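Local coordinates for protein multiheme cytochrome cf (Carboxydothermus ferrireducens DSM 11255, PDB 6QVM) that probably reduces extracellular Fe(III), carrying electrons through a chain of eleven c-type hemes while anchored in the cell's S-layer, at residues F109-G114 with K204-V209; A139-G144 with A211-V216. One frame throughout, in Å; residues are numbered along the deposited sequence.

Interaction 1. Residues F109-G114 with K204-V209; sequences FARVSG and KAFNAV
Segments 109-114 and 204-209, on helices 102-113 and 199-212, have their nearest CA atoms at F109 and F206, 6.9 Å apart; the segment axes come within 10.3 Å and run almost in the same direction, 20° apart. Across this spacing the contact is nearly all apolar. The two phenylalanines slide past each other in opposite directions: F109 CE1 comes to the edge of the F206 ring, 4.0 Å from F206 CD1, while F206 lies obliquely against F109. F109 reaches the neighbouring helix because its CG stands anti to its carbonyl carbon, beside the backbone N (chi1 -84°). Its ring then receives V209 CG2 over one face, a CH-pi contact with the methyl 4.1 Å from the ring centroid, while A205 CB meets the ring edge near CZ. L136 and A139 of helix 129-139 also touch F109, so the ring is packed among three helices, probably part of the S-layer-binding region. V112 points at the partner helix and splits its branches: CG2 lies 3.5 Å from F206 CE1, and CG1 lies 3.8 Å from V209 CG1. At the far rim of F206, R111 NH2 comes up in the ring plane, 3.8 Å from F206 CZ, with the guanidinium turned 67° to the ring and V112 CG2 over one of its faces. Salt bridges to E108 and E79, outside this contact, probably fix the guanidinium there.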
loop_
_atom_site.group_PDB
_atom_site.type_symbol
_atom_site.label_atom_id
_atom_site.label_comp_id
_atom_site.label_asym_id
_atom_site.label_seq_id
_atom_site.Cartn_x
_atom_site.Cartn_y
_atom_site.Cartn_z
ATOM N N PHE A 109 -24.059 -25.498 -2.361
ATOM C CA PHE A 109 -23.511 -26.451 -3.321
ATOM C C PHE A 109 -22.671 -25.740 -4.375
ATOM O O PHE A 109 -21.623 -26.247 -4.789
ATOM C CB PHE A 109 -24.638 -27.251 -3.981
ATOM C CG PHE A 109 -25.094 -28.444 -3.182
ATOM C CD1 PHE A 109 -25.232 -28.368 -1.805
ATOM C CD2 PHE A 109 -25.396 -29.639 -3.814
ATOM C CE1 PHE A 109 -25.652 -29.469 -1.071
ATOM C CE2 PHE A 109 -25.820 -30.740 -3.089
ATOM C CZ PHE A 109 -25.943 -30.657 -1.714
ATOM N N ALA A 110 -23.109 -24.559 -4.814
ATOM C CA ALA A 110 -22.329 -23.798 -5.783
ATOM C C ALA A 110 -21.035 -23.285 -5.164
ATOM O O ALA A 110 -19.955 -23.439 -5.746
ATOM C CB ALA A 110 -23.158 -22.643 -6.337
ATOM N N ARG A 111 -21.120 -22.679 -3.979
ATOM C CA ARG A 111 -19.933 -22.106 -3.352
ATOM C C ARG A 111 -18.821 -23.138 -3.200
ATOM O O ARG A 111 -17.666 -22.885 -3.566
ATOM C CB ARG A 111 -20.293 -21.523 -1.987
ATOM C CG ARG A 111 -19.070 -21.090 -1.185
ATOM C CD ARG A 111 -19.417 -20.633 0.217
ATOM N NE ARG A 111 -19.840 -21.727 1.093
ATOM C CZ ARG A 111 -19.015 -22.621 1.637
ATOM N NH1 ARG A 111 -17.717 -22.567 1.390
ATOM N NH2 ARG A 111 -19.482 -23.572 2.436
ATOM N N VAL A 112 -19.151 -24.304 -2.641
ATOM C CA VAL A 112 -18.126 -25.294 -2.337
ATOM C C VAL A 112 -17.555 -25.888 -3.619
ATOM O O VAL A 112 -16.349 -26.150 -3.717
ATOM C CB VAL A 112 -18.696 -26.371 -1.393
ATOM C CG1 VAL A 112 -17.711 -27.521 -1.226
ATOM C CG2 VAL A 112 -19.033 -25.751 -0.057
ATOM N N SER A 113 -18.402 -26.085 -4.629
ATOM C CA SER A 113 -17.953 -26.701 -5.873
ATOM C C SER A 113 -17.213 -25.731 -6.789
ATOM O O SER A 113 -16.430 -26.173 -7.637
ATOM C CB SER A 113 -19.149 -27.310 -6.611
ATOM O OG SER A 113 -20.147 -26.333 -6.853
ATOM N N GLY A 114 -17.423 -24.427 -6.628
ATOM C CA GLY A 114 -16.900 -23.476 -7.579
ATOM C C GLY A 114 -17.743 -23.309 -8.822
ATOM O O GLY A 114 -17.389 -22.497 -9.686
ATOM N N LYS A 204 -25.887 -34.756 4.731
ATOM C CA LYS A 204 -25.129 -35.895 4.221
ATOM C C LYS A 204 -24.739 -35.685 2.764
ATOM O O LYS A 204 -23.675 -36.142 2.329
ATOM C CB LYS A 204 -25.941 -37.179 4.395
ATOM C CG LYS A 204 -25.184 -38.465 4.098
ATOM C CD LYS A 204 -25.684 -39.600 4.976
ATOM C CE LYS A 204 -25.034 -40.918 4.599
ATOM N NZ LYS A 204 -25.512 -41.403 3.277
ATOM N N ALA A 205 -25.578 -34.983 2.002
ATOM C CA ALA A 205 -25.235 -34.659 0.622
ATOM C C ALA A 205 -24.180 -33.560 0.571
ATOM O O ALA A 205 -23.227 -33.636 -0.213
ATOM C CB ALA A 205 -26.487 -34.255 -0.154
ATOM N N PHE A 206 -24.328 -32.533 1.414
ATOM C CA PHE A 206 -23.349 -31.449 1.468
ATOM C C PHE A 206 -21.970 -31.968 1.863
ATOM O O PHE A 206 -20.952 -31.526 1.315
ATOM C CB PHE A 206 -23.831 -30.373 2.444
ATOM C CG PHE A 206 -22.932 -29.173 2.528
ATOM C CD1 PHE A 206 -22.653 -28.415 1.404
ATOM C CD2 PHE A 206 -22.373 -28.795 3.739
ATOM C CE1 PHE A 206 -21.829 -27.301 1.484
ATOM C CE2 PHE A 206 -21.545 -27.688 3.826
ATOM C CZ PHE A 206 -21.273 -26.939 2.696
ATOM N N ASN A 207 -21.921 -32.931 2.792
ATOM C CA ASN A 207 -20.644 -33.513 3.194
ATOM C C ASN A 207 -19.952 -34.189 2.017
ATOM O O ASN A 207 -18.721 -34.141 1.900
ATOM C CB ASN A 207 -20.850 -34.502 4.347
ATOM C CG ASN A 207 -21.237 -33.813 5.639
ATOM O OD1 ASN A 207 -21.054 -32.601 5.787
ATOM N ND2 ASN A 207 -21.795 -34.577 6.572
ATOM N N ALA A 208 -20.723 -34.836 1.141
ATOM C CA ALA A 208 -20.136 -35.466 -0.036
ATOM C C ALA A 208 -19.580 -34.431 -1.008
ATOM O O ALA A 208 -18.567 -34.684 -1.672
ATOM C CB ALA A 208 -21.171 -36.347 -0.732
ATOM N N VAL A 209 -20.229 -33.268 -1.108
ATOM C CA VAL A 209 -19.671 -32.171 -1.892
ATOM C C VAL A 209 -18.397 -31.647 -1.239
ATOM O O VAL A 209 -17.398 -31.377 -1.916
ATOM C CB VAL A 209 -20.715 -31.052 -2.068
ATOM C CG1 VAL A 209 -20.133 -29.914 -2.878
ATOM C CG2 VAL A 209 -21.981 -31.590 -2.719
#

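Interaction 2. Residues A139-G144 with A211-V216; sequences ALKAQG and AKYPRV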
loop_
_atom_site.group_PDB
_atom_site.type_symbol
_atom_site.label_atom_id
_atom_site.label_comp_id
_atom_site.label_asym_id
_atom_site.label_seq_id
_atom_site.Cartn_x
_atom_site.Cartn_y
_atom_site.Cartn_z
ATOM N N ALA A 139 -23.368 -30.632 -8.634
ATOM C CA ALA A 139 -22.271 -30.204 -7.774
ATOM C C ALA A 139 -21.114 -31.194 -7.810
ATOM O O ALA A 139 -19.946 -30.791 -7.790
ATOM C CB ALA A 139 -22.767 -29.991 -6.347
ATOM N N LEU A 140 -21.410 -32.495 -7.846
ATOM C CA LEU A 140 -20.344 -33.482 -7.978
ATOM C C LEU A 140 -19.886 -33.652 -9.420
ATOM O O LEU A 140 -19.019 -34.493 -9.676
ATOM C CB LEU A 140 -20.778 -34.834 -7.408
ATOM C CG LEU A 140 -20.946 -34.903 -5.889
ATOM C CD1 LEU A 140 -20.852 -36.341 -5.403
ATOM C CD2 LEU A 140 -19.909 -34.027 -5.206
ATOM N N LYS A 141 -20.458 -32.887 -10.348
ATOM C CA LYS A 141 -20.105 -32.924 -11.767
ATOM C C LYS A 141 -20.048 -34.367 -12.271
ATOM O O LYS A 141 -19.055 -34.833 -12.834
ATOM C CB LYS A 141 -18.788 -32.191 -12.018
ATOM C CG LYS A 141 -18.811 -30.720 -11.633
ATOM C CD LYS A 141 -17.495 -30.041 -11.958
ATOM C CE LYS A 141 -16.320 -30.780 -11.347
ATOM N NZ LYS A 141 -15.111 -29.916 -11.259
ATOM N N ALA A 142 -21.153 -35.075 -12.048
ATOM C CA ALA A 142 -21.238 -36.506 -12.301
ATOM C C ALA A 142 -22.307 -36.830 -13.338
ATOM O O ALA A 142 -22.911 -37.903 -13.295
ATOM C CB ALA A 142 -21.504 -37.267 -11.004
ATOM N N GLN A 143 -22.547 -35.912 -14.279
ATOM C CA GLN A 143 -23.576 -36.143 -15.289
ATOM C C GLN A 143 -23.273 -37.377 -16.134
ATOM O O GLN A 143 -24.199 -38.019 -16.644
ATOM C CB GLN A 143 -23.727 -34.915 -16.190
ATOM C CG GLN A 143 -24.457 -33.740 -15.555
ATOM C CD GLN A 143 -23.518 -32.762 -14.878
ATOM O OE1 GLN A 143 -22.403 -33.118 -14.496
ATOM N NE2 GLN A 143 -23.964 -31.518 -14.732
ATOM N N GLY A 144 -21.996 -37.720 -16.288
ATOM C CA GLY A 144 -21.600 -38.877 -17.068
ATOM C C GLY A 144 -21.640 -40.165 -16.271
ATOM O O GLY A 144 -21.718 -41.258 -16.841
ATOM N N ALA A 211 -16.377 -33.337 0.627
ATOM C CA ALA A 211 -15.322 -34.335 0.494
ATOM C C ALA A 211 -14.640 -34.231 -0.865
ATOM O O ALA A 211 -13.425 -34.432 -0.972
ATOM C CB ALA A 211 -15.890 -35.736 0.708
ATOM N N LYS A 212 -15.404 -33.913 -1.912
ATOM C CA LYS A 212 -14.830 -33.822 -3.250
ATOM C C LYS A 212 -14.014 -32.551 -3.444
ATOM O O LYS A 212 -13.013 -32.569 -4.170
ATOM C CB LYS A 212 -15.930 -33.896 -4.310
ATOM C CG LYS A 212 -15.391 -33.979 -5.730
ATOM C CD LYS A 212 -16.444 -33.629 -6.762
ATOM C CE LYS A 212 -15.808 -33.383 -8.122
ATOM N NZ LYS A 212 -15.226 -34.619 -8.703
ATOM N N TYR A 213 -14.418 -31.447 -2.811
ATOM C CA TYR A 213 -13.702 -30.175 -2.889
ATOM C C TYR A 213 -13.249 -29.762 -1.490
ATOM O O TYR A 213 -13.764 -28.790 -0.924
ATOM C CB TYR A 213 -14.573 -29.079 -3.503
ATOM C CG TYR A 213 -15.332 -29.495 -4.742
ATOM C CD1 TYR A 213 -14.716 -29.512 -5.985
ATOM C CD2 TYR A 213 -16.667 -29.864 -4.667
ATOM C CE1 TYR A 213 -15.411 -29.886 -7.119
ATOM C CE2 TYR A 213 -17.369 -30.239 -5.793
ATOM C CZ TYR A 213 -16.739 -30.245 -7.014
ATOM O OH TYR A 213 -17.440 -30.620 -8.133
ATOM N N PRO A 214 -12.281 -30.468 -0.911
ATOM C CA PRO A 214 -11.887 -30.168 0.470
ATOM C C PRO A 214 -11.120 -28.861 0.568
ATOM O O PRO A 214 -10.422 -28.444 -0.358
ATOM C CB PRO A 214 -11.004 -31.358 0.851
ATOM C CG PRO A 214 -10.410 -31.790 -0.439
ATOM C CD PRO A 214 -11.454 -31.537 -1.499
ATOM N N ARG A 215 -11.263 -28.208 1.716
ATOM C CA ARG A 215 -10.610 -26.929 1.956
ATOM C C ARG A 215 -9.193 -27.192 2.450
ATOM O O ARG A 215 -9.002 -27.755 3.533
ATOM C CB ARG A 215 -11.413 -26.110 2.961
ATOM C CG ARG A 215 -10.846 -24.730 3.242
ATOM C CD ARG A 215 -11.867 -23.863 3.948
ATOM N NE ARG A 215 -11.407 -22.484 4.099
ATOM C CZ ARG A 215 -10.855 -21.986 5.205
ATOM N NH1 ARG A 215 -10.687 -22.751 6.277
ATOM N NH2 ARG A 215 -10.475 -20.714 5.242
ATOM N N VAL A 216 -8.199 -26.789 1.664
ATOM C CA VAL A 216 -6.804 -27.117 1.939
ATOM C C VAL A 216 -6.105 -25.895 2.518
ATOM O O VAL A 216 -6.226 -24.788 1.977
ATOM C CB VAL A 216 -6.084 -27.613 0.672
ATOM C CG1 VAL A 216 -4.623 -27.946 0.972
ATOM C CG2 VAL A 216 -6.795 -28.820 0.089
#
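Y213 and A139 are joined by the one hydrogen bond between segments 139-144 and 211-216: Y213 OH donates to A139 O over 2.5 Å. The hydroxyl approaches nearly along the C=O axis, at a C=O...O angle of 163°, and the carbonyl oxygen lies at the ring edge, in the plane of the phenol. With CG anti to the carbonyl carbon of Y213 (chi1 -45°), the ring reaches across to the end of helix 129-139. Replacing Y213 by an alanine is likely to leave A139 O without this donor and to open a gap beside S113, K141 and K212, where the ring now packs.

The other contacts are mostly van der Waals contacts of the two lysine chains. K141 bends at chi3 and brings CE within 3.4 Å of Y213 OH, its NZ lying at the edge of the Y213 ring, near the ring plane. K212 runs obliquely over L140, its CD 3.8 Å from L140 CD2, and its own CG sits over the centre of one face of the Y213 ring.

As for charge, K141 NZ and K212 NZ are 5.4 Å apart, like charges on a surface patch where solvent would be expected to moderate their repulsion.

Each segment takes in the C-terminal end of a helix. K141, with positive phi, closes helix 129-139 in a Schellman motif, and A142 then takes the N-cap position of helix 143-146; Y213 is the first residue to leave helix 199-212. The arrangement is thus one of two helix C-termini tied together, a tyrosine from one bonding to a last-turn carbonyl of the other.

In the fold
Interactions 1 and 2 share helix 199-212 and have centres about 7 Å apart: interaction 1 forms the buried side-chain layer, and interaction 2 lies at the surface where the helices end. They touch directly. F109 CD2 packs against A139 CB at 3.7 Å, and S113 CB lies 3.5 Å from Y213 CE2, so helices 102-113, 129-139 and 199-212 converge there. E79 pairs with R111 of interaction 1 and is touched by R215 of interaction 2, whose NH2 also bonds to A363 O. The R111 side chain is about 12 Å from a bound heme c, so interaction 1 does not line that heme directly.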